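Local coordinates for protein putative D-arabinose 5-phosphate isomerase (Klebsiella pneumoniae subsp. pneumoniae, PDB 3K2V) that probably interconverts D-ribulose 5-phosphate and D-arabinose 5-phosphate, and binds CMP-Kdo in the pair of CBS domains described here, at residues R93-I97 / A98-T102; P41-G44 / L45-L49; L26-V30 / N31-H35; G80-R83 / R84-D87. One frame throughout, in Å; residues are numbered along the deposited sequence. Where two conformers were deposited one is given.

Contact 1 (R93-I97 / A98-T102); sequences RDASI and ADVMT. With CMK (cytidine 5'-monophosphate 3-deoxy-beta-D-gulo-oct-2-ulo-pyranosonic acid), chain C.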
loop_
_atom_site.group_PDB
_atom_site.type_symbol
_atom_site.label_atom_id
_atom_site.label_comp_id
_atom_site.label_asym_id
_atom_site.label_seq_id
_atom_site.Cartn_x
_atom_site.Cartn_y
_atom_site.Cartn_z
ATOM N N ARG A 93 -14.470 5.632 14.886
ATOM C CA ARG A 93 -13.535 6.722 15.133
ATOM C C ARG A 93 -12.865 6.692 16.493
ATOM O O ARG A 93 -11.712 7.107 16.627
ATOM C CB ARG A 93 -14.214 8.069 14.940
ATOM C CG ARG A 93 -14.434 8.430 13.475
ATOM C CD ARG A 93 -15.094 9.784 13.389
ATOM N NE ARG A 93 -16.437 9.669 13.936
ATOM C CZ ARG A 93 -17.237 10.686 14.220
ATOM N NH1 ARG A 93 -16.865 11.930 14.000
ATOM N NH2 ARG A 93 -18.439 10.433 14.709
ATOM N N ASP A 94 -13.554 6.183 17.499
ATOM C CA ASP A 94 -12.940 6.071 18.829
ATOM C C ASP A 94 -12.504 4.646 19.183
ATOM O O ASP A 94 -12.272 4.350 20.340
ATOM C CB ASP A 94 -13.836 6.723 19.913
ATOM C CG ASP A 94 -15.207 6.185 19.916
ATOM O OD1 ASP A 94 -15.323 4.940 19.698
ATOM O OD2 ASP A 94 -16.184 6.985 20.083
ATOM N N ALA A 95 -12.298 3.791 18.181
ATOM C CA ALA A 95 -11.714 2.456 18.398
ATOM C C ALA A 95 -10.292 2.483 18.991
ATOM O O ALA A 95 -9.526 3.444 18.799
ATOM C CB ALA A 95 -11.688 1.654 17.079
ATOM N N SER A 96 -9.947 1.436 19.721
ATOM C CA SER A 96 -8.585 1.257 20.202
ATOM C C SER A 96 -7.828 0.465 19.147
ATOM O O SER A 96 -8.447 -0.243 18.356
ATOM C CB SER A 96 -8.604 0.505 21.520
ATOM O OG SER A 96 -8.795 -0.872 21.285
ATOM N N ILE A 97 -6.504 0.586 19.119
ATOM C CA ILE A 97 -5.689 -0.184 18.180
ATOM C C ILE A 97 -5.716 -1.674 18.510
ATOM O O ILE A 97 -5.718 -2.505 17.609
ATOM C CB ILE A 97 -4.231 0.344 18.024
ATOM C CG1 ILE A 97 -3.629 -0.118 16.689
ATOM C CG2 ILE A 97 -3.336 -0.057 19.252
ATOM C CD1 ILE A 97 -4.407 0.271 15.412
ATOM N N ALA A 98 -5.788 -1.996 19.787
ATOM C CA ALA A 98 -5.753 -3.389 20.257
ATOM C C ALA A 98 -6.962 -4.179 19.705
ATOM O O ALA A 98 -6.876 -5.375 19.460
ATOM C CB ALA A 98 -5.801 -3.428 21.793
ATOM N N ASP A 99 -8.062 -3.493 19.486
ATOM C CA ASP A 99 -9.251 -4.172 19.013
ATOM C C ASP A 99 -9.278 -4.427 17.506
ATOM O O ASP A 99 -10.025 -5.290 17.057
ATOM C CB ASP A 99 -10.468 -3.379 19.446
ATOM C CG ASP A 99 -10.648 -3.386 20.956
ATOM O OD1 ASP A 99 -10.029 -4.239 21.688
ATOM O OD2 ASP A 99 -11.402 -2.519 21.420
ATOM N N VAL A 100 -8.487 -3.684 16.733
ATOM C CA VAL A 100 -8.530 -3.787 15.281
ATOM C C VAL A 100 -7.225 -4.218 14.612
ATOM O O VAL A 100 -7.202 -4.464 13.403
ATOM C CB VAL A 100 -9.041 -2.486 14.633
ATOM C CG1 VAL A 100 -10.450 -2.159 15.145
ATOM C CG2 VAL A 100 -8.073 -1.286 14.845
HETATM N N MSE A 101 -6.139 -4.307 15.377
HETATM C CA MSE A 101 -4.853 -4.718 14.818
HETATM C C MSE A 101 -4.865 -6.173 14.334
HETATM O O MSE A 101 -5.649 -6.985 14.830
HETATM C CB MSE A 101 -3.763 -4.592 15.878
HETATM C CG MSE A 101 -3.918 -5.518 17.031
HETATM SE SE MSE A 101 -2.553 -5.197 18.413
HETATM C CE MSE A 101 -3.152 -6.501 19.694
ATOM N N THR A 102 -3.998 -6.483 13.375
ATOM C CA THR A 102 -3.669 -7.868 13.018
ATOM C C THR A 102 -2.703 -8.372 14.074
ATOM O O THR A 102 -1.712 -7.722 14.359
ATOM C CB THR A 102 -2.989 -7.926 11.622
ATOM O OG1 THR A 102 -3.929 -7.515 10.632
ATOM C CG2 THR A 102 -2.441 -9.312 11.255
HETATM N N1C CMK C . 0.585 -7.936 7.338
HETATM C C2C CMK C . 1.317 -8.728 8.236
HETATM N N3C CMK C . 2.686 -8.483 8.345
HETATM C C4C CMK C . 3.357 -7.546 7.574
HETATM C C5C CMK C . 2.627 -6.754 6.673
HETATM C C6C CMK C . 1.240 -6.963 6.558
HETATM O O2C CMK C . 0.784 -9.590 8.953
HETATM N N4C CMK C . 4.688 -7.422 7.774
HETATM C "C1'" CMK C . -0.898 -8.179 7.224
HETATM C "C2'" CMK C . -1.712 -6.879 7.281
HETATM O "O2'" CMK C . -1.981 -6.575 8.657
HETATM C "C3'" CMK C . -2.971 -7.269 6.507
HETATM C "C4'" CMK C . -2.455 -8.299 5.481
HETATM O "O4'" CMK C . -1.105 -8.739 5.934
HETATM O "O3'" CMK C . -3.896 -7.891 7.381
HETATM C "C5'" CMK C . -2.209 -7.705 4.102
HETATM O "O5'" CMK C . -1.373 -6.519 4.162
HETATM P PA CMK C . -1.902 -5.202 3.322
HETATM O O1A CMK C . -3.145 -4.697 3.967
HETATM O O2A CMK C . -0.830 -4.158 3.287
HETATM O O6 CMK C . -2.531 -5.786 -0.486
HETATM C C2 CMK C . -3.034 -5.288 0.778
HETATM O O2 CMK C . -2.168 -5.813 1.829
HETATM C C3 CMK C . -3.025 -3.750 0.720
HETATM C C4 CMK C . -3.636 -3.179 -0.579
HETATM O O4 CMK C . -3.468 -1.731 -0.612
HETATM C C5 CMK C . -3.047 -3.821 -1.816
HETATM C C6 CMK C . -3.242 -5.326 -1.666
HETATM C C7 CMK C . -2.643 -6.114 -2.822
HETATM C C1 CMK C . -4.417 -5.875 1.119
HETATM O O1X CMK C . -4.432 -7.100 1.372
HETATM O O1Y CMK C . -5.410 -5.121 1.176
HETATM O O5 CMK C . -1.640 -3.511 -1.959
HETATM C C8 CMK C . -3.015 -7.602 -2.724
HETATM O O8 CMK C . -2.226 -8.312 -3.676
HETATM O O7 CMK C . -3.146 -5.606 -4.042
HETATM O O HOH W 1 -11.917 -0.611 20.034
HETATM O O HOH W 2 -9.015 -1.928 24.024
#

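Contact 2 (P41-G44 / L45-L49); sequences PHVG and LQATL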
loop_
_atom_site.group_PDB
_atom_site.type_symbol
_atom_site.label_atom_id
_atom_site.label_comp_id
_atom_site.label_asym_id
_atom_site.label_seq_id
_atom_site.Cartn_x
_atom_site.Cartn_y
_atom_site.Cartn_z
ATOM N N PRO A 41 7.756 2.903 12.580
ATOM C CA PRO A 41 6.407 3.190 13.080
ATOM C C PRO A 41 5.948 2.177 14.114
ATOM O O PRO A 41 5.828 0.986 13.826
ATOM C CB PRO A 41 5.538 3.122 11.828
ATOM C CG PRO A 41 6.262 2.195 10.912
ATOM C CD PRO A 41 7.731 2.170 11.306
ATOM N N HIS A 42 5.715 2.645 15.316
ATOM C CA HIS A 42 5.173 1.789 16.339
ATOM C C HIS A 42 4.410 2.590 17.363
ATOM O O HIS A 42 4.728 3.763 17.624
ATOM C CB HIS A 42 6.248 0.932 17.001
ATOM C CG HIS A 42 7.278 1.710 17.756
ATOM N ND1 HIS A 42 7.138 2.031 19.092
ATOM C CD2 HIS A 42 8.473 2.216 17.368
ATOM C CE1 HIS A 42 8.198 2.715 19.487
ATOM N NE2 HIS A 42 9.038 2.813 18.468
ATOM N N VAL A 43 3.341 1.971 17.876
ATOM C CA VAL A 43 2.567 2.507 18.984
ATOM C C VAL A 43 2.405 1.410 20.020
ATOM O O VAL A 43 2.713 0.252 19.774
ATOM C CB VAL A 43 1.169 3.032 18.550
ATOM C CG1 VAL A 43 1.320 4.130 17.485
ATOM C CG2 VAL A 43 0.262 1.900 18.023
ATOM N N GLY A 44 1.955 1.800 21.198
ATOM C CA GLY A 44 1.721 0.865 22.285
ATOM C C GLY A 44 0.359 0.212 22.255
ATOM O O GLY A 44 -0.551 0.611 21.496
ATOM N N LEU A 45 0.209 -0.773 23.131
ATOM C CA LEU A 45 -0.995 -1.586 23.184
ATOM C C LEU A 45 -2.229 -0.786 23.588
ATOM O O LEU A 45 -3.331 -1.144 23.182
ATOM C CB LEU A 45 -0.822 -2.770 24.142
ATOM C CG LEU A 45 -1.964 -3.805 24.163
ATOM C CD1 LEU A 45 -2.083 -4.451 22.790
ATOM C CD2 LEU A 45 -1.712 -4.851 25.251
ATOM N N GLN A 46 -2.066 0.304 24.343
ATOM C CA GLN A 46 -3.215 1.132 24.730
ATOM C C GLN A 46 -3.504 2.288 23.752
ATOM O O GLN A 46 -4.351 3.117 24.033
ATOM C CB GLN A 46 -3.042 1.714 26.154
ATOM C CG GLN A 46 -2.508 0.734 27.212
ATOM C CD GLN A 46 -3.221 -0.601 27.197
ATOM O OE1 GLN A 46 -4.441 -0.660 27.073
ATOM N NE2 GLN A 46 -2.456 -1.686 27.317
ATOM N N ALA A 47 -2.817 2.348 22.618
ATOM C CA ALA A 47 -3.037 3.440 21.657
ATOM C C ALA A 47 -4.449 3.390 21.078
ATOM O O ALA A 47 -5.031 2.322 20.936
ATOM C CB ALA A 47 -2.037 3.377 20.529
ATOM N N THR A 48 -4.984 4.554 20.739
ATOM C CA THR A 48 -6.234 4.627 20.008
ATOM C C THR A 48 -5.936 4.360 18.538
ATOM O O THR A 48 -4.780 4.448 18.088
ATOM C CB THR A 48 -6.912 5.999 20.138
ATOM O OG1 THR A 48 -6.093 6.981 19.482
ATOM C CG2 THR A 48 -7.143 6.367 21.602
ATOM N N LEU A 49 -6.969 4.027 17.784
ATOM C CA LEU A 49 -6.829 3.905 16.341
ATOM C C LEU A 49 -6.327 5.214 15.733
ATOM O O LEU A 49 -5.493 5.166 14.844
ATOM C CB LEU A 49 -8.152 3.525 15.689
ATOM C CG LEU A 49 -8.246 3.495 14.169
ATOM C CD1 LEU A 49 -7.145 2.613 13.508
ATOM C CD2 LEU A 49 -9.662 3.042 13.770
#

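Contact 3 (L26-V30 / N31-H35); sequences LLLRV and NDIMH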
loop_
_atom_site.group_PDB
_atom_site.type_symbol
_atom_site.label_atom_id
_atom_site.label_comp_id
_atom_site.label_asym_id
_atom_site.label_seq_id
_atom_site.Cartn_x
_atom_site.Cartn_y
_atom_site.Cartn_z
ATOM N N LEU A 26 19.662 -5.998 -4.287
ATOM C CA LEU A 26 18.925 -7.180 -3.828
ATOM C C LEU A 26 19.824 -8.246 -3.159
ATOM O O LEU A 26 19.317 -9.205 -2.583
ATOM C CB LEU A 26 18.126 -7.812 -4.968
ATOM C CG LEU A 26 16.988 -6.968 -5.578
ATOM C CD1 LEU A 26 16.319 -7.749 -6.704
ATOM C CD2 LEU A 26 15.979 -6.552 -4.525
ATOM N N LEU A 27 21.141 -8.077 -3.226
ATOM C CA LEU A 27 22.066 -9.005 -2.547
ATOM C C LEU A 27 22.472 -8.474 -1.170
ATOM O O LEU A 27 23.169 -9.143 -0.441
ATOM C CB LEU A 27 23.303 -9.288 -3.408
ATOM C CG LEU A 27 23.031 -10.079 -4.689
ATOM C CD1 LEU A 27 24.343 -10.361 -5.412
ATOM C CD2 LEU A 27 22.269 -11.374 -4.385
ATOM N N LEU A 28 21.989 -7.293 -0.793
ATOM C CA LEU A 28 22.281 -6.747 0.534
ATOM C C LEU A 28 21.414 -7.402 1.609
ATOM O O LEU A 28 20.294 -7.870 1.341
ATOM C CB LEU A 28 22.048 -5.237 0.564
ATOM C CG LEU A 28 22.907 -4.370 -0.366
ATOM C CD1 LEU A 28 22.368 -2.927 -0.314
ATOM C CD2 LEU A 28 24.377 -4.454 -0.008
ATOM N N ARG A 29 21.937 -7.399 2.830
ATOM C CA ARG A 29 21.176 -7.816 4.000
ATOM C C ARG A 29 20.195 -6.707 4.380
ATOM O O ARG A 29 20.560 -5.523 4.380
ATOM C CB ARG A 29 22.119 -8.109 5.181
ATOM C CG ARG A 29 22.998 -9.305 4.941
ATOM C CD ARG A 29 24.039 -9.496 6.024
ATOM N NE ARG A 29 25.029 -8.430 6.066
ATOM C CZ ARG A 29 26.114 -8.351 5.298
ATOM N NH1 ARG A 29 26.934 -7.334 5.466
ATOM N NH2 ARG A 29 26.394 -9.266 4.371
ATOM N N VAL A 30 18.975 -7.082 4.745
ATOM C CA VAL A 30 17.964 -6.090 5.133
ATOM C C VAL A 30 18.423 -5.212 6.318
ATOM O O VAL A 30 18.046 -4.044 6.416
ATOM C CB VAL A 30 16.567 -6.693 5.359
ATOM C CG1 VAL A 30 16.030 -7.280 4.050
ATOM C CG2 VAL A 30 16.558 -7.744 6.472
ATOM N N ASN A 31 19.282 -5.755 7.177
ATOM C CA ASN A 31 19.868 -4.998 8.284
ATOM C C ASN A 31 20.433 -3.651 7.824
ATOM O O ASN A 31 20.380 -2.663 8.541
ATOM C CB ASN A 31 21.041 -5.785 8.877
ATOM C CG ASN A 31 21.402 -5.329 10.252
ATOM O OD1 ASN A 31 20.532 -5.084 11.090
ATOM N ND2 ASN A 31 22.659 -5.257 10.514
ATOM N N ASP A 32 21.033 -3.651 6.644
ATOM C CA ASP A 32 21.743 -2.502 6.143
ATOM C C ASP A 32 20.874 -1.552 5.348
ATOM O O ASP A 32 21.359 -0.526 4.911
ATOM C CB ASP A 32 22.949 -2.971 5.317
ATOM C CG ASP A 32 23.917 -3.834 6.149
ATOM O OD1 ASP A 32 23.995 -3.634 7.378
ATOM O OD2 ASP A 32 24.569 -4.742 5.599
ATOM N N ILE A 33 19.603 -1.884 5.145
ATOM C CA ILE A 33 18.708 -0.974 4.446
ATOM C C ILE A 33 17.425 -0.659 5.196
ATOM O O ILE A 33 16.704 0.229 4.802
ATOM C CB ILE A 33 18.374 -1.466 3.026
ATOM C CG1 ILE A 33 17.590 -2.765 3.006
ATOM C CG2 ILE A 33 19.644 -1.700 2.216
ATOM C CD1 ILE A 33 18.035 -3.629 1.759
HETATM N N MSE A 34 17.147 -1.374 6.276
HETATM C CA MSE A 34 15.930 -1.177 7.021
HETATM C C MSE A 34 15.886 0.170 7.759
HETATM O O MSE A 34 16.921 0.761 8.082
HETATM C CB MSE A 34 15.744 -2.302 8.033
HETATM C CG MSE A 34 16.736 -2.283 9.173
HETATM SE SE MSE A 34 16.555 -3.848 10.259
HETATM C CE MSE A 34 17.848 -3.455 11.583
ATOM N N HIS A 35 14.665 0.613 8.051
ATOM C CA HIS A 35 14.414 1.749 8.926
ATOM C C HIS A 35 14.551 1.312 10.375
ATOM O O HIS A 35 14.023 0.278 10.779
ATOM C CB HIS A 35 13.000 2.311 8.663
ATOM C CG HIS A 35 12.817 2.759 7.252
ATOM N ND1 HIS A 35 13.351 3.936 6.775
ATOM C CD2 HIS A 35 12.247 2.141 6.189
ATOM C CE1 HIS A 35 13.078 4.043 5.483
ATOM N NE2 HIS A 35 12.400 2.971 5.107
HETATM O O HOH W 3 24.656 -6.885 8.581
HETATM O O HOH W 4 24.371 -6.068 3.355
HETATM O O HOH W 5 26.927 -4.960 7.330
#

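Contact 4 (G80-R83 / R84-D87); sequences GDLR and RVFD. With CMK (cytidine 5'-monophosphate 3-deoxy-beta-D-gulo-oct-2-ulo-pyranosonic acid), chain C.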
loop_
_atom_site.group_PDB
_atom_site.type_symbol
_atom_site.label_atom_id
_atom_site.label_comp_id
_atom_site.label_asym_id
_atom_site.label_seq_id
_atom_site.Cartn_x
_atom_site.Cartn_y
_atom_site.Cartn_z
ATOM N N GLY A 80 -4.505 -1.002 4.433
ATOM C CA GLY A 80 -5.471 -2.012 4.011
ATOM C C GLY A 80 -6.372 -2.504 5.155
ATOM O O GLY A 80 -7.561 -2.748 4.955
ATOM N N ASP A 81 -5.786 -2.692 6.327
ATOM C CA ASP A 81 -6.543 -3.084 7.510
ATOM C C ASP A 81 -7.628 -2.057 7.872
ATOM O O ASP A 81 -8.721 -2.438 8.293
ATOM C CB ASP A 81 -5.618 -3.307 8.702
ATOM C CG ASP A 81 -4.720 -4.524 8.532
ATOM O OD1 ASP A 81 -5.145 -5.513 7.895
ATOM O OD2 ASP A 81 -3.590 -4.487 9.047
ATOM N N LEU A 82 -7.322 -0.770 7.713
ATOM C CA LEU A 82 -8.303 0.288 7.971
ATOM C C LEU A 82 -9.502 0.137 7.048
ATOM O O LEU A 82 -10.654 0.194 7.494
ATOM C CB LEU A 82 -7.706 1.681 7.846
ATOM C CG LEU A 82 -8.664 2.836 8.125
ATOM C CD1 LEU A 82 -9.142 2.779 9.586
ATOM C CD2 LEU A 82 -8.007 4.203 7.817
ATOM N N ARG A 83 -9.246 -0.085 5.760
ATOM C CA ARG A 83 -10.338 -0.335 4.829
ATOM C C ARG A 83 -11.187 -1.517 5.262
ATOM O O ARG A 83 -12.411 -1.444 5.273
ATOM C CB ARG A 83 -9.798 -0.522 3.389
ATOM C CG ARG A 83 -10.816 -1.132 2.434
ATOM C CD ARG A 83 -10.325 -1.221 1.030
ATOM N NE ARG A 83 -8.971 -1.654 0.963
ATOM C CZ ARG A 83 -8.572 -2.911 1.033
ATOM N NH1 ARG A 83 -7.306 -3.145 0.941
ATOM N NH2 ARG A 83 -9.447 -3.925 1.168
ATOM N N ARG A 84 -10.537 -2.601 5.664
ATOM C CA ARG A 84 -11.265 -3.785 6.058
ATOM C C ARG A 84 -12.067 -3.551 7.338
ATOM O O ARG A 84 -13.233 -3.919 7.377
ATOM C CB ARG A 84 -10.355 -4.995 6.218
ATOM C CG ARG A 84 -9.920 -5.574 4.869
ATOM C CD ARG A 84 -9.108 -6.860 5.048
ATOM N NE ARG A 84 -7.761 -6.499 5.408
ATOM C CZ ARG A 84 -6.813 -6.108 4.556
ATOM N NH1 ARG A 84 -7.054 -6.067 3.256
ATOM N NH2 ARG A 84 -5.614 -5.751 5.013
ATOM N N VAL A 85 -11.517 -2.843 8.319
ATOM C CA VAL A 85 -12.284 -2.662 9.554
ATOM C C VAL A 85 -13.413 -1.612 9.391
ATOM O O VAL A 85 -14.433 -1.686 10.073
ATOM C CB VAL A 85 -11.414 -2.369 10.772
ATOM C CG1 VAL A 85 -10.423 -3.535 10.987
ATOM C CG2 VAL A 85 -10.686 -1.051 10.668
ATOM N N PHE A 86 -13.248 -0.693 8.439
ATOM C CA PHE A 86 -14.257 0.331 8.129
ATOM C C PHE A 86 -15.574 -0.223 7.617
ATOM O O PHE A 86 -16.614 0.453 7.715
ATOM C CB PHE A 86 -13.668 1.329 7.100
ATOM C CG PHE A 86 -14.463 2.587 6.934
ATOM C CD1 PHE A 86 -14.300 3.643 7.799
ATOM C CD2 PHE A 86 -15.356 2.717 5.898
ATOM C CE1 PHE A 86 -15.020 4.807 7.646
ATOM C CE2 PHE A 86 -16.069 3.869 5.729
ATOM C CZ PHE A 86 -15.911 4.926 6.598
ATOM N N ASP A 87 -15.515 -1.443 7.073
ATOM C CA ASP A 87 -16.672 -2.167 6.568
ATOM C C ASP A 87 -17.510 -2.768 7.708
ATOM O O ASP A 87 -17.802 -3.981 7.672
ATOM C CB ASP A 87 -16.201 -3.285 5.626
ATOM C CG ASP A 87 -17.352 -4.017 4.943
ATOM O OD1 ASP A 87 -18.504 -3.567 5.046
ATOM O OD2 ASP A 87 -17.105 -5.047 4.280
HETATM N N1C CMK C . 0.585 -7.936 7.338
HETATM C C2C CMK C . 1.317 -8.728 8.236
HETATM N N3C CMK C . 2.686 -8.483 8.345
HETATM C C4C CMK C . 3.357 -7.546 7.574
HETATM C C5C CMK C . 2.627 -6.754 6.673
HETATM C C6C CMK C . 1.240 -6.963 6.558
HETATM O O2C CMK C . 0.784 -9.590 8.953
HETATM N N4C CMK C . 4.688 -7.422 7.774
HETATM C "C1'" CMK C . -0.898 -8.179 7.224
HETATM C "C2'" CMK C . -1.712 -6.879 7.281
HETATM O "O2'" CMK C . -1.981 -6.575 8.657
HETATM C "C3'" CMK C . -2.971 -7.269 6.507
HETATM C "C4'" CMK C . -2.455 -8.299 5.481
HETATM O "O4'" CMK C . -1.105 -8.739 5.934
HETATM O "O3'" CMK C . -3.896 -7.891 7.381
HETATM C "C5'" CMK C . -2.209 -7.705 4.102
HETATM O "O5'" CMK C . -1.373 -6.519 4.162
HETATM P PA CMK C . -1.902 -5.202 3.322
HETATM O O1A CMK C . -3.145 -4.697 3.967
HETATM O O2A CMK C . -0.830 -4.158 3.287
HETATM O O6 CMK C . -2.531 -5.786 -0.486
HETATM C C2 CMK C . -3.034 -5.288 0.778
HETATM O O2 CMK C . -2.168 -5.813 1.829
HETATM C C3 CMK C . -3.025 -3.750 0.720
HETATM C C4 CMK C . -3.636 -3.179 -0.579
HETATM O O4 CMK C . -3.468 -1.731 -0.612
HETATM C C5 CMK C . -3.047 -3.821 -1.816
HETATM C C6 CMK C . -3.242 -5.326 -1.666
HETATM C C7 CMK C . -2.643 -6.114 -2.822
HETATM C C1 CMK C . -4.417 -5.875 1.119
HETATM O O1X CMK C . -4.432 -7.100 1.372
HETATM O O1Y CMK C . -5.410 -5.121 1.176
HETATM O O5 CMK C . -1.640 -3.511 -1.959
HETATM C C8 CMK C . -3.015 -7.602 -2.724
HETATM O O8 CMK C . -2.226 -8.312 -3.676
HETATM O O7 CMK C . -3.146 -5.606 -4.042
HETATM O O HOH W 6 -7.741 -6.779 8.487
HETATM O O HOH W 7 -9.240 -6.841 1.607
#

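Contact 1 (R93-I97 / A98-T102)
Ser96 closes onto Asp99 at the N-cap of the short helix 97-100: in the conformer given here its OG accepts from Asp99 N at 3.3 Å, along a bond bent to 141° at the hydrogen. OG also sits 4.0 Å from Ala98 CB. On this side a water holds Ser96 OG at 2.9 Å and bonds weakly to the Asp99 carboxylate. The carbonyl O of Ile97 is gripped by two amides, Val100 N at 3.1 Å, coming from above the carbonyl plane, and the N of selenomethionine Met101 at 2.9 Å, nearly in line with C=O (171°). The Ile97 side chain has CG1 anti to the backbone N (chi1 -158°), which carries CD1 to 4.0 Å from Val100 CG2, the two chains crossing at about a right angle. Beyond them lie Phe77 of strand 73-78 and Ile66 of strand 63-67. The turn delivers Thr102 to the nucleotide, its OG1 2.9 Å from O2' of the CMP-Kdo ribose. The helix start is thus capped by polar groups, serine and water, while Ile97 anchors the same turn to the apolar side of the sheet.

Contact 2 (P41-G44 / L45-L49)
Gly44 O receives the amide of Ala47, with Ala47 N 3.1 Å away and the N-H...O line nearly straight at 161°. This bond closes a type I beta turn from Gly44 to Ala47, which leads from strand 42-43 toward helix 49-59 in the first CBS domain. The amide reaches the oxygen from well above the carbonyl plane, 58° out of it. Ala47 CB leans on the same oxygen, 3.3 Å from Gly44 O, and the same methyl also meets Val43. With Val43 CG1 anti to the carbonyl carbon (chi1 -58°), CG2 is left between backbone N and carbonyl carbon, and this branch does the touching. Leu45, by contrast, sends its side chain off the turn to pack on Ala98 and selenomethionine Met101. The strand side is anchored through Val43, whose backbone bonds to Ala65 and Cys67 of the parallel strand 63-67. At the far end Thr48 is the N-cap residue of helix 49-59, its OG1 taking the amide of Asp51. The methyl of Ala47 packs in turn on Ile97 of helix 97-100. Just before the turn, Val43 CG2 rests on Ala47 CB at 3.7 Å.

Contact 3 (L26-V30 / N31-H35)
Val30 O is the tight centre of this turn, taking two amides: Ile33 N at 3.0 Å from above the carbonyl plane, and the N of selenomethionine Met34 at 2.8 Å almost straight down the C=O direction (173°). Arg29 O adds a bond from Asp32 N at 3.0 Å, completing the short 3-10 segment. Leu28 CD1 packs on Ile33 CG2 at 3.9 Å, Ile33 lies against Ala114 of helix 114-124, and Val30 is buried against that helix and strands 128-133 and 136-142. The polar flank is loose and wet. The Arg29 chain bends at chi3 (-66°) and runs beside Asp32, pointing the same way, but their flat ends stand nearly perpendicular (86°), and the salt bridge from Arg29 NH1 to Asp32 OD2 is long at 3.5 Å. Waters fill in. One joins NH1 to OD2. A second, at the guanidinium edge and in its plane, accepts from Arg29 NE and Asn31 ND2. A third lies over a guanidinium face and bridges Arg29 N and Asp32 OD2, 2.6 Å from the latter. Backbone bonds and the packing of buried Val30 thus hold the turn, its charges probably well screened by solvent.

Contact 4 (G80-R83 / R84-D87)
Asp81 and Arg84 meet because Arg84, after an extended start, bends at chi3 (-79°) and folds back along helix 79-86 of the first CBS domain. Its NH2 thereby reaches Asp81 OD1 at 2.9 Å in a nearly straight salt-bridge bond (170°), meeting the oxygen from above the carboxylate plane though within its own. Gly80 O lies under one face of that guanidinium, and its rim is fully engaged: NH2 also bonds the phosphate O1A of CMP-Kdo, while two waters meet the edge at NE and NH1. Arg83 is likewise bent at chi3 (42°), its guanidinium plane nearly perpendicular to that of Arg84. Its NH1 and Arg84 NH1 converge on one oxygen, O1Y of the Kdo carboxylate, at 2.7 and 2.8 Å respectively, so that both arginines probably neutralise one carboxylate. Arg83 NE is held in turn by Asp79 of the second subunit, tying the pocket to the dimer. Asp81 grips the ribose with both oxygens, as acidic residues do in many nucleotide-binding CBS domains. OD1 takes O3' at 2.7 Å, and OD2, which also accepts from Thr78 N, takes O2' at 2.7 Å. With no side chain on Gly80, its CA comes within 3.6 Å of phosphate O1A.

Overall arrangement
Contacts 1, 2 and 4 lie close together in space, and contact 3 lies across the chain's centre, 31 Å from contact 1 between centres. Contacts 1 and 2 are joined by two probable backbone bonds, Ile97 N to Ala47 O at 2.9 Å and Ala95 O to Leu49 N at 2.8 Å. Contact 4 meets contact 1 through Val85 CG1 and Val100 CB, 4.0 Å apart, and contact 2 through Leu82 CD1 and Leu49 CD2 at 4.2 Å. Contacts 1 and 4 reach the same CMP-Kdo; the side chains of Val43 in contact 2 and Val30 in contact 3 stand about 13 and 12 Å from a bound one. In contacts 3 and 1 a Val or Ile carbonyl takes two amides, the second a selenomethionine's, consistent with a CBS pair's internal repeat.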